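Local structure of NADH:ubiquinone oxidoreductase, Na translocating, F subunit (Porphyromonas gingivalis, 2R6H) at residues Tyr44-Arg55 with Thr78-Tyr89. The protein is the F subunit of a sodium-translocating NADH:ubiquinone oxidoreductase, here its NAD- and FAD-binding region, a flavoprotein module that holds flavin-adenine dinucleotide. Sequence-based numbering, arbitrary orientation.
Sequences YAQIKIPKYNIR and TCKNEEETVRAY. With FAD (flavin-adenine dinucleotide), chain H.
Strands 44-49 and 85-89 pair antiparallel from Ala45 opposite Tyr89 to Ile49 opposite Thr85, their N-to-C directions 150° apart; beyond a one-residue shift in register, strands 52-55 and 78-81 continue as a second antiparallel pair. Asn81 bridges the break. With CG trans to its backbone N (chi1 177°), its amide reaches back so that ND2 donates to Pro50 O at 2.8 Å, coming from above the carbonyl plane rather than along a lone pair. ND2 also lies against Ile49 CG2, while CB of Asn81 meets the CD1-CE1 side of the Tyr52 ring, 3.3 Å from CE1. The CD2-CE2 side passes Cys79 O obliquely, and Cys79 SG is 3.4 Å from Tyr52 OH; the hydroxyl itself is hydrogen-bonded to Ile127 O, tying the two-stranded arm to helix 127-132. On the same face, Ile49 lies alongside Thr85, the two side chains pointing the same way. The first pair forms one side of the antiparallel FAD-binding barrel of the ferredoxin reductase-like family, with 85-90 next to the cofactor. Here Arg87 bends at chi2 and chi3, which swings its guanidinium away from Ile47 and Ile49 to the pyrophosphate: NE and NH1 both donate to FAD O1P, each at 3.0 Å, and NH2 turns back to Val86 O, a brace that should fix the group's rotation. Ala88 O accepts from the ribityl O2' at 2.6 Å. Tyr89, crossed at about a right angle by Ile47, brings its hydroxyl beside FAD O4' and Ser128 OG. On the other face of the sheet, with Gln46 and Val86, Ala88 CB touches both Tyr44 CD1 (3.6 Å) and FAD C7, in a corner where FAD C7M rests over one face of the Tyr44 ring.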
ATOM      1  N   TYR A  44      -8.885  -2.220   8.142  1.00 40.38           N
ATOM      2  CA  TYR A  44      -7.813  -3.206   8.073  1.00 38.52           C
ATOM      3  C   TYR A  44      -8.173  -4.473   8.800  1.00 38.98           C
ATOM      4  O   TYR A  44      -9.110  -4.501   9.592  1.00 41.40           O
ATOM      5  CB  TYR A  44      -6.509  -2.651   8.643  1.00 38.45           C
ATOM      6  CG  TYR A  44      -6.565  -2.298  10.114  1.00 38.91           C
ATOM      7  CD1 TYR A  44      -6.145  -3.196  11.089  1.00 40.92           C
ATOM      8  CD2 TYR A  44      -7.018  -1.061  10.524  1.00 40.48           C
ATOM      9  CE1 TYR A  44      -6.184  -2.869  12.438  1.00 42.88           C
ATOM     10  CE2 TYR A  44      -7.060  -0.723  11.870  1.00 43.04           C
ATOM     11  CZ  TYR A  44      -6.645  -1.628  12.824  1.00 42.71           C
ATOM     12  OH  TYR A  44      -6.700  -1.274  14.155  1.00 41.89           O
ATOM     13  N   ALA A  45      -7.415  -5.524   8.518  1.00 26.82           N
ATOM     14  CA  ALA A  45      -7.601  -6.809   9.176  1.00 27.00           C
ATOM     15  C   ALA A  45      -6.344  -7.179   9.959  1.00 27.00           C
ATOM     16  O   ALA A  45      -5.358  -6.441   9.946  1.00 26.49           O
ATOM     17  CB  ALA A  45      -7.930  -7.881   8.154  1.00 26.36           C
ATOM     18  N   GLN A  46      -6.370  -8.316  10.639  1.00 42.94           N
ATOM     19  CA  GLN A  46      -5.211  -8.722  11.411  1.00 44.37           C
ATOM     20  C   GLN A  46      -4.856 -10.168  11.191  1.00 45.15           C
ATOM     21  O   GLN A  46      -5.725 -11.037  11.269  1.00 47.05           O
ATOM     22  CB  GLN A  46      -5.478  -8.511  12.880  1.00 45.81           C
ATOM     23  CG  GLN A  46      -5.961  -7.153  13.178  1.00 48.20           C
ATOM     24  CD  GLN A  46      -5.755  -6.823  14.614  1.00 52.25           C
ATOM     25  OE1 GLN A  46      -6.198  -7.559  15.496  1.00 54.24           O
ATOM     26  NE2 GLN A  46      -5.062  -5.717  14.874  1.00 55.60           N
ATOM     27  N   ILE A  47      -3.574 -10.421  10.942  1.00 40.05           N
ATOM     28  CA  ILE A  47      -3.086 -11.777  10.762  1.00 41.04           C
ATOM     29  C   ILE A  47      -2.483 -12.295  12.049  1.00 42.13           C
ATOM     30  O   ILE A  47      -1.795 -11.561  12.752  1.00 42.14           O
ATOM     31  CB  ILE A  47      -1.987 -11.863   9.688  1.00 40.51           C
ATOM     32  CG1 ILE A  47      -2.366 -11.053   8.455  1.00 41.38           C
ATOM     33  CG2 ILE A  47      -1.736 -13.318   9.309  1.00 41.61           C
ATOM     34  CD1 ILE A  47      -3.654 -11.492   7.824  1.00 42.65           C
ATOM     35  N   LYS A  48      -2.753 -13.559  12.359  1.00 50.67           N
ATOM     36  CA  LYS A  48      -2.022 -14.226  13.419  1.00 51.72           C
ATOM     37  C   LYS A  48      -0.726 -14.729  12.827  1.00 49.69           C
ATOM     38  O   LYS A  48      -0.723 -15.489  11.864  1.00 48.91           O
ATOM     39  CB  LYS A  48      -2.820 -15.379  14.043  1.00 54.25           C
ATOM     40  CG  LYS A  48      -3.645 -14.960  15.262  1.00 59.01           C
ATOM     41  CD  LYS A  48      -4.077 -16.142  16.134  1.00 64.38           C
ATOM     42  CE  LYS A  48      -5.073 -15.694  17.216  1.00 65.50           C
ATOM     43  NZ  LYS A  48      -5.545 -16.827  18.074  1.00 70.09           N
ATOM     44  N   ILE A  49       0.377 -14.256  13.382  1.00 33.47           N
ATOM     45  CA  ILE A  49       1.687 -14.762  13.048  1.00 32.74           C
ATOM     46  C   ILE A  49       2.131 -15.694  14.184  1.00 34.21           C
ATOM     47  O   ILE A  49       2.222 -15.268  15.345  1.00 35.40           O
ATOM     48  CB  ILE A  49       2.690 -13.615  12.914  1.00 31.73           C
ATOM     49  CG1 ILE A  49       2.594 -12.981  11.533  1.00 31.33           C
ATOM     50  CG2 ILE A  49       4.069 -14.135  13.075  1.00 32.20           C
ATOM     51  CD1 ILE A  49       1.487 -12.005  11.411  1.00 34.52           C
ATOM     52  N   PRO A  50       2.424 -16.967  13.858  1.00 30.77           N
ATOM     53  CA  PRO A  50       2.758 -17.974  14.867  1.00 32.46           C
ATOM     54  C   PRO A  50       4.250 -17.985  15.176  1.00 33.26           C
ATOM     55  O   PRO A  50       5.004 -17.206  14.583  1.00 32.69           O
ATOM     56  CB  PRO A  50       2.398 -19.257  14.142  1.00 31.95           C
ATOM     57  CG  PRO A  50       2.950 -18.981  12.768  1.00 30.64           C
ATOM     58  CD  PRO A  50       2.669 -17.493  12.504  1.00 29.55           C
ATOM     59  N   LYS A  51       4.669 -18.855  16.093  1.00 43.00           N
ATOM     60  CA  LYS A  51       6.090 -19.093  16.289  1.00 43.51           C
ATOM     61  C   LYS A  51       6.605 -19.710  14.993  1.00 42.86           C
ATOM     62  O   LYS A  51       5.902 -20.489  14.356  1.00 43.01           O
ATOM     63  CB  LYS A  51       6.330 -20.031  17.474  1.00 45.46           C
ATOM     64  CG  LYS A  51       5.912 -19.450  18.823  1.00 47.61           C
ATOM     65  CD  LYS A  51       6.299 -20.345  20.027  1.00 51.18           C
ATOM     66  CE  LYS A  51       7.811 -20.337  20.284  1.00 53.14           C
ATOM     67  NZ  LYS A  51       8.214 -20.923  21.599  1.00 55.23           N
ATOM     68  N   TYR A  52       7.817 -19.352  14.588  1.00 42.95           N
ATOM     69  CA  TYR A  52       8.330 -19.839  13.322  1.00 42.43           C
ATOM     70  C   TYR A  52       9.780 -19.452  13.050  1.00 42.91           C
ATOM     71  O   TYR A  52      10.401 -18.687  13.783  1.00 43.55           O
ATOM     72  CB  TYR A  52       7.463 -19.322  12.180  1.00 41.09           C
ATOM     73  CG  TYR A  52       7.825 -17.915  11.788  1.00 41.00           C
ATOM     74  CD1 TYR A  52       7.139 -16.834  12.311  1.00 41.47           C
ATOM     75  CD2 TYR A  52       8.879 -17.663  10.921  1.00 41.33           C
ATOM     76  CE1 TYR A  52       7.480 -15.545  11.968  1.00 40.98           C
ATOM     77  CE2 TYR A  52       9.228 -16.380  10.574  1.00 41.55           C
ATOM     78  CZ  TYR A  52       8.524 -15.320  11.100  1.00 40.26           C
ATOM     79  OH  TYR A  52       8.865 -14.026  10.763  1.00 39.49           O
ATOM     80  N   ASN A  53      10.288 -19.973  11.946  1.00 52.90           N
ATOM     81  CA  ASN A  53      11.669 -19.817  11.566  1.00 53.13           C
ATOM     82  C   ASN A  53      11.705 -19.733  10.055  1.00 51.97           C
ATOM     83  O   ASN A  53      11.129 -20.591   9.406  1.00 52.56           O
ATOM     84  CB  ASN A  53      12.396 -21.081  11.993  1.00 54.70           C
ATOM     85  CG  ASN A  53      13.880 -20.882  12.145  1.00 56.58           C
ATOM     86  OD1 ASN A  53      14.516 -20.203  11.339  1.00 58.68           O
ATOM     87  ND2 ASN A  53      14.448 -21.479  13.186  1.00 59.16           N
ATOM     88  N   ILE A  54      12.354 -18.727   9.473  1.00 40.70           N
ATOM     89  CA  ILE A  54      12.540 -18.780   8.018  1.00 40.08           C
ATOM     90  C   ILE A  54      13.703 -18.084   7.325  1.00 38.73           C
ATOM     91  O   ILE A  54      14.001 -16.927   7.586  1.00 38.76           O
ATOM     92  CB  ILE A  54      11.285 -18.411   7.222  1.00 39.92           C
ATOM     93  CG1 ILE A  54      11.318 -19.221   5.915  1.00 43.65           C
ATOM     94  CG2 ILE A  54      11.224 -16.910   6.987  1.00 39.23           C
ATOM     95  CD1 ILE A  54      10.558 -18.625   4.773  1.00 47.37           C
ATOM     96  N   ARG A  55      14.334 -18.805   6.401  0.50 35.40           N
ATOM     97  CA  ARG A  55      15.378 -18.254   5.544  0.50 34.46           C
ATOM     98  C   ARG A  55      14.783 -17.529   4.325  0.50 32.43           C
ATOM     99  O   ARG A  55      13.916 -18.066   3.635  0.50 32.96           O
ATOM    100  CB  ARG A  55      16.304 -19.376   5.071  0.50 34.57           C
ATOM    101  CG  ARG A  55      16.972 -20.161   6.188  0.50 39.19           C
ATOM    102  CD  ARG A  55      17.968 -21.180   5.650  0.50 39.31           C
ATOM    103  NE  ARG A  55      17.477 -22.553   5.739  0.50 46.74           N
ATOM    104  CZ  ARG A  55      18.013 -23.582   5.085  0.50 52.84           C
ATOM    105  NH1 ARG A  55      19.048 -23.393   4.275  0.50 54.48           N
ATOM    106  NH2 ARG A  55      17.507 -24.799   5.230  0.50 55.68           N
ATOM    107  N   THR A  78      17.660 -14.063   7.578  1.00 23.31           N
ATOM    108  CA  THR A  78      16.793 -15.075   8.201  1.00 24.19           C
ATOM    109  C   THR A  78      15.973 -14.413   9.302  1.00 25.06           C
ATOM    110  O   THR A  78      16.334 -13.343   9.763  1.00 25.80           O
ATOM    111  CB  THR A  78      17.577 -16.258   8.796  1.00 24.82           C
ATOM    112  OG1 THR A  78      18.555 -15.765   9.708  1.00 26.85           O
ATOM    113  CG2 THR A  78      18.257 -17.061   7.722  1.00 24.34           C
ATOM    114  N   CYS A  79      14.870 -15.032   9.709  1.00 37.40           N
ATOM    115  CA  CYS A  79      14.016 -14.457  10.754  1.00 38.44           C
ATOM    116  C   CYS A  79      13.370 -15.503  11.670  1.00 39.60           C
ATOM    117  O   CYS A  79      12.660 -16.391  11.207  1.00 39.29           O
ATOM    118  CB  CYS A  79      12.934 -13.558  10.141  1.00 37.14           C
ATOM    119  SG  CYS A  79      11.925 -12.661  11.361  1.00 39.92           S
ATOM    120  N   LYS A  80      13.620 -15.372  12.971  1.00 55.54           N
ATOM    121  CA  LYS A  80      13.056 -16.257  13.984  1.00 57.51           C
ATOM    122  C   LYS A  80      12.017 -15.515  14.841  1.00 58.41           C
ATOM    123  O   LYS A  80      12.310 -14.483  15.434  1.00 58.54           O
ATOM    124  CB  LYS A  80      14.184 -16.781  14.873  1.00 58.81           C
ATOM    125  CG  LYS A  80      13.785 -17.850  15.868  1.00 62.68           C
ATOM    126  CD  LYS A  80      14.320 -19.219  15.463  1.00 68.89           C
ATOM    127  CE  LYS A  80      13.737 -20.352  16.321  1.00 71.73           C
ATOM    128  NZ  LYS A  80      14.214 -20.337  17.749  1.00 75.68           N
ATOM    129  N   ASN A  81      10.797 -16.025  14.905  1.00 40.99           N
ATOM    130  CA  ASN A  81       9.814 -15.448  15.817  1.00 42.56           C
ATOM    131  C   ASN A  81       9.541 -16.407  16.956  1.00 43.67           C
ATOM    132  O   ASN A  81       9.166 -17.545  16.720  1.00 42.98           O
ATOM    133  CB  ASN A  81       8.511 -15.134  15.084  1.00 42.13           C
ATOM    134  CG  ASN A  81       7.433 -14.609  16.012  1.00 43.25           C
ATOM    135  OD1 ASN A  81       7.714 -13.877  16.961  1.00 44.92           O
ATOM    136  ND2 ASN A  81       6.190 -14.984  15.740  1.00 44.41           N
ATOM    137  N   GLU A  82       9.720 -15.960  18.191  1.00 49.21           N
ATOM    138  CA  GLU A  82       9.593 -16.880  19.315  1.00 51.83           C
ATOM    139  C   GLU A  82       8.358 -16.643  20.167  1.00 52.80           C
ATOM    140  O   GLU A  82       8.244 -17.191  21.257  1.00 54.53           O
ATOM    141  CB  GLU A  82      10.844 -16.854  20.190  1.00 53.15           C
ATOM    142  CG  GLU A  82      12.128 -17.185  19.437  1.00 55.91           C
ATOM    143  CD  GLU A  82      13.372 -17.095  20.319  1.00 62.40           C
ATOM    144  OE1 GLU A  82      13.591 -18.027  21.133  1.00 65.93           O
ATOM    145  OE2 GLU A  82      14.132 -16.105  20.183  1.00 64.26           O
ATOM    146  N   GLU A  83       7.427 -15.841  19.670  1.00 63.72           N
ATOM    147  CA  GLU A  83       6.182 -15.631  20.391  1.00 65.87           C
ATOM    148  C   GLU A  83       5.034 -15.214  19.468  1.00 64.13           C
ATOM    149  O   GLU A  83       5.152 -14.262  18.696  1.00 63.10           O
ATOM    150  CB  GLU A  83       6.392 -14.612  21.513  1.00 67.65           C
ATOM    151  CG  GLU A  83       5.388 -14.710  22.662  1.00 73.61           C
ATOM    152  CD  GLU A  83       5.250 -13.399  23.435  1.00 79.29           C
ATOM    153  OE1 GLU A  83       5.876 -12.401  23.006  1.00 80.84           O
ATOM    154  OE2 GLU A  83       4.517 -13.372  24.457  1.00 81.46           O
ATOM    155  N   GLU A  84       3.925 -15.942  19.555  1.00 52.37           N
ATOM    156  CA  GLU A  84       2.752 -15.658  18.737  1.00 50.82           C
ATOM    157  C   GLU A  84       2.370 -14.197  18.828  1.00 49.58           C
ATOM    158  O   GLU A  84       2.465 -13.592  19.890  1.00 50.60           O
ATOM    159  CB  GLU A  84       1.578 -16.548  19.137  1.00 52.23           C
ATOM    160  CG  GLU A  84       1.642 -17.930  18.512  1.00 56.70           C
ATOM    161  CD  GLU A  84       0.901 -18.993  19.323  1.00 66.71           C
ATOM    162  OE1 GLU A  84      -0.317 -18.816  19.574  1.00 69.39           O
ATOM    163  OE2 GLU A  84       1.543 -20.006  19.701  1.00 70.14           O
ATOM    164  N   THR A  85       1.953 -13.633  17.699  1.00 54.97           N
ATOM    165  CA  THR A  85       1.601 -12.216  17.630  1.00 54.85           C
ATOM    166  C   THR A  85       0.583 -11.910  16.539  1.00 52.28           C
ATOM    167  O   THR A  85       0.177 -12.778  15.781  1.00 51.58           O
ATOM    168  CB  THR A  85       2.847 -11.324  17.425  1.00 54.75           C
ATOM    169  OG1 THR A  85       2.501  -9.953  17.673  1.00 55.98           O
ATOM    170  CG2 THR A  85       3.392 -11.475  16.009  1.00 52.80           C
ATOM    171  N   VAL A  86       0.175 -10.656  16.469  1.00 45.28           N
ATOM    172  CA  VAL A  86      -0.891 -10.249  15.577  1.00 43.75           C
ATOM    173  C   VAL A  86      -0.452  -8.983  14.831  1.00 42.44           C
ATOM    174  O   VAL A  86       0.261  -8.145  15.384  1.00 43.96           O
ATOM    175  CB  VAL A  86      -2.206 -10.020  16.392  1.00 44.92           C
ATOM    176  CG1 VAL A  86      -3.361  -9.605  15.494  1.00 44.15           C
ATOM    177  CG2 VAL A  86      -2.575 -11.276  17.150  1.00 46.21           C
ATOM    178  N   ARG A  87      -0.849  -8.833  13.577  1.00 38.19           N
ATOM    179  CA  ARG A  87      -0.384  -7.674  12.825  1.00 37.51           C
ATOM    180  C   ARG A  87      -1.432  -7.116  11.881  1.00 37.08           C
ATOM    181  O   ARG A  87      -2.274  -7.853  11.355  1.00 37.34           O
ATOM    182  CB  ARG A  87       0.894  -7.997  12.053  1.00 36.49           C
ATOM    183  CG  ARG A  87       1.682  -6.767  11.690  1.00 35.50           C
ATOM    184  CD  ARG A  87       2.184  -6.043  12.926  1.00 38.05           C
ATOM    185  NE  ARG A  87       3.509  -6.506  13.335  1.00 40.06           N
ATOM    186  CZ  ARG A  87       3.762  -7.231  14.423  1.00 42.59           C
ATOM    187  NH1 ARG A  87       5.007  -7.608  14.699  1.00 43.58           N
ATOM    188  NH2 ARG A  87       2.777  -7.581  15.242  1.00 42.07           N
ATOM    189  N   ALA A  88      -1.358  -5.807  11.657  1.00 31.77           N
ATOM    190  CA  ALA A  88      -2.373  -5.099  10.880  1.00 31.18           C
ATOM    191  C   ALA A  88      -2.065  -5.007   9.375  1.00 29.66           C
ATOM    192  O   ALA A  88      -0.967  -4.601   8.980  1.00 28.71           O
ATOM    193  CB  ALA A  88      -2.592  -3.705  11.461  1.00 32.10           C
ATOM    194  N   TYR A  89      -3.038  -5.379   8.544  1.00 34.34           N
ATOM    195  CA  TYR A  89      -2.930  -5.144   7.108  1.00 34.32           C
ATOM    196  C   TYR A  89      -4.244  -4.619   6.526  1.00 36.65           C
ATOM    197  O   TYR A  89      -5.321  -5.134   6.843  1.00 37.86           O
ATOM    198  CB  TYR A  89      -2.388  -6.386   6.373  1.00 33.45           C
ATOM    199  CG  TYR A  89      -0.986  -6.713   6.834  1.00 31.32           C
ATOM    200  CD1 TYR A  89       0.103  -6.013   6.344  1.00 29.54           C
ATOM    201  CD2 TYR A  89      -0.759  -7.680   7.798  1.00 31.21           C
ATOM    202  CE1 TYR A  89       1.386  -6.278   6.790  1.00 29.62           C
ATOM    203  CE2 TYR A  89       0.514  -7.957   8.246  1.00 32.05           C
ATOM    204  CZ  TYR A  89       1.588  -7.251   7.744  1.00 31.30           C
ATOM    205  OH  TYR A  89       2.864  -7.521   8.199  1.00 32.03           O
TER
HETATM  206  PA  FAD H   1       8.423  -5.750  12.784  1.00 65.31           P
HETATM  207  O1A FAD H   1       7.264  -5.036  13.469  1.00 65.82           O
HETATM  208  O2A FAD H   1       8.962  -6.960  13.553  1.00 63.78           O
HETATM  209  O5B FAD H   1       9.638  -4.712  12.485  1.00 69.93           O
HETATM  210  C5B FAD H   1       9.455  -3.628  11.587  1.00 73.91           C
HETATM  211  C4B FAD H   1      10.804  -3.096  11.117  1.00 77.06           C
HETATM  212  O4B FAD H   1      11.558  -2.651  12.228  1.00 79.15           O
HETATM  213  C3B FAD H   1      11.627  -4.164  10.413  1.00 77.72           C
HETATM  214  O3B FAD H   1      12.104  -3.635   9.201  1.00 79.49           O
HETATM  215  C2B FAD H   1      12.796  -4.449  11.331  1.00 78.41           C
HETATM  216  O2B FAD H   1      13.971  -4.651  10.579  1.00 76.11           O
HETATM  217  C1B FAD H   1      12.879  -3.172  12.161  1.00 82.28           C
HETATM  218  N9A FAD H   1      13.480  -3.354  13.513  1.00 84.71           N
HETATM  219  C8A FAD H   1      13.169  -4.297  14.471  1.00 84.99           C
HETATM  220  N7A FAD H   1      13.959  -4.091  15.557  1.00 85.46           N
HETATM  221  C5A FAD H   1      14.773  -3.027  15.312  1.00 85.27           C
HETATM  222  C6A FAD H   1      15.768  -2.385  16.064  1.00 83.85           C
HETATM  223  N6A FAD H   1      16.136  -2.862  17.253  1.00 83.81           N
HETATM  224  N1A FAD H   1      16.442  -1.294  15.530  1.00 84.26           N
HETATM  225  C2A FAD H   1      16.136  -0.837  14.257  1.00 84.83           C
HETATM  226  N3A FAD H   1      15.151  -1.474  13.514  1.00 85.05           N
HETATM  227  C4A FAD H   1      14.482  -2.552  14.029  1.00 85.45           C
HETATM  228  N1  FAD H   1       1.740  -2.752   6.234  1.00 32.54           N
HETATM  229  C2  FAD H   1       1.610  -3.224   4.954  1.00 32.10           C
HETATM  230  O2  FAD H   1       2.606  -3.666   4.398  1.00 32.25           O
HETATM  231  N3  FAD H   1       0.375  -3.191   4.322  1.00 30.99           N
HETATM  232  C4  FAD H   1      -0.751  -2.689   4.970  1.00 31.77           C
HETATM  233  O4  FAD H   1      -1.880  -2.639   4.453  1.00 31.42           O
HETATM  234  C4X FAD H   1      -0.604  -2.219   6.263  1.00 31.92           C
HETATM  235  N5  FAD H   1      -1.713  -1.721   6.912  1.00 32.45           N
HETATM  236  C5X FAD H   1      -1.564  -1.240   8.198  1.00 31.73           C
HETATM  237  C6  FAD H   1      -2.684  -0.727   8.843  1.00 32.49           C
HETATM  238  C7  FAD H   1      -2.586  -0.240  10.140  1.00 32.48           C
HETATM  239  C7M FAD H   1      -3.826   0.301  10.803  1.00 32.12           C
HETATM  240  C8  FAD H   1      -1.349  -0.269  10.787  1.00 31.52           C
HETATM  241  C8M FAD H   1      -1.212   0.255  12.179  1.00 31.63           C
HETATM  242  C9  FAD H   1      -0.233  -0.780  10.134  1.00 31.33           C
HETATM  243  C9A FAD H   1      -0.327  -1.270   8.840  1.00 31.03           C
HETATM  244  N10 FAD H   1       0.782  -1.777   8.181  1.00 31.60           N
HETATM  245  C10 FAD H   1       0.641  -2.246   6.895  1.00 31.72           C
HETATM  246  C1' FAD H   1       2.089  -2.027   8.871  1.00 33.86           C
HETATM  247  C2' FAD H   1       2.107  -3.471   9.347  1.00 37.56           C
HETATM  248  O2' FAD H   1       1.066  -3.656  10.275  1.00 38.71           O
HETATM  249  C3' FAD H   1       3.428  -3.851  10.006  1.00 41.60           C
HETATM  250  O3' FAD H   1       3.881  -2.831  10.867  1.00 42.85           O
HETATM  251  C4' FAD H   1       4.457  -4.167   8.938  1.00 44.24           C
HETATM  252  O4' FAD H   1       4.040  -5.358   8.326  1.00 48.87           O
HETATM  253  C5' FAD H   1       5.830  -4.399   9.542  1.00 46.07           C
HETATM  254  O5' FAD H   1       5.678  -5.212  10.682  1.00 49.50           O
HETATM  255  P   FAD H   1       6.550  -6.556  10.828  1.00 52.59           P
HETATM  256  O1P FAD H   1       5.972  -7.440  11.908  1.00 52.07           O
HETATM  257  O2P FAD H   1       6.647  -7.255   9.497  1.00 54.56           O
HETATM  258  O3P FAD H   1       7.998  -6.043  11.251  1.00 58.04           O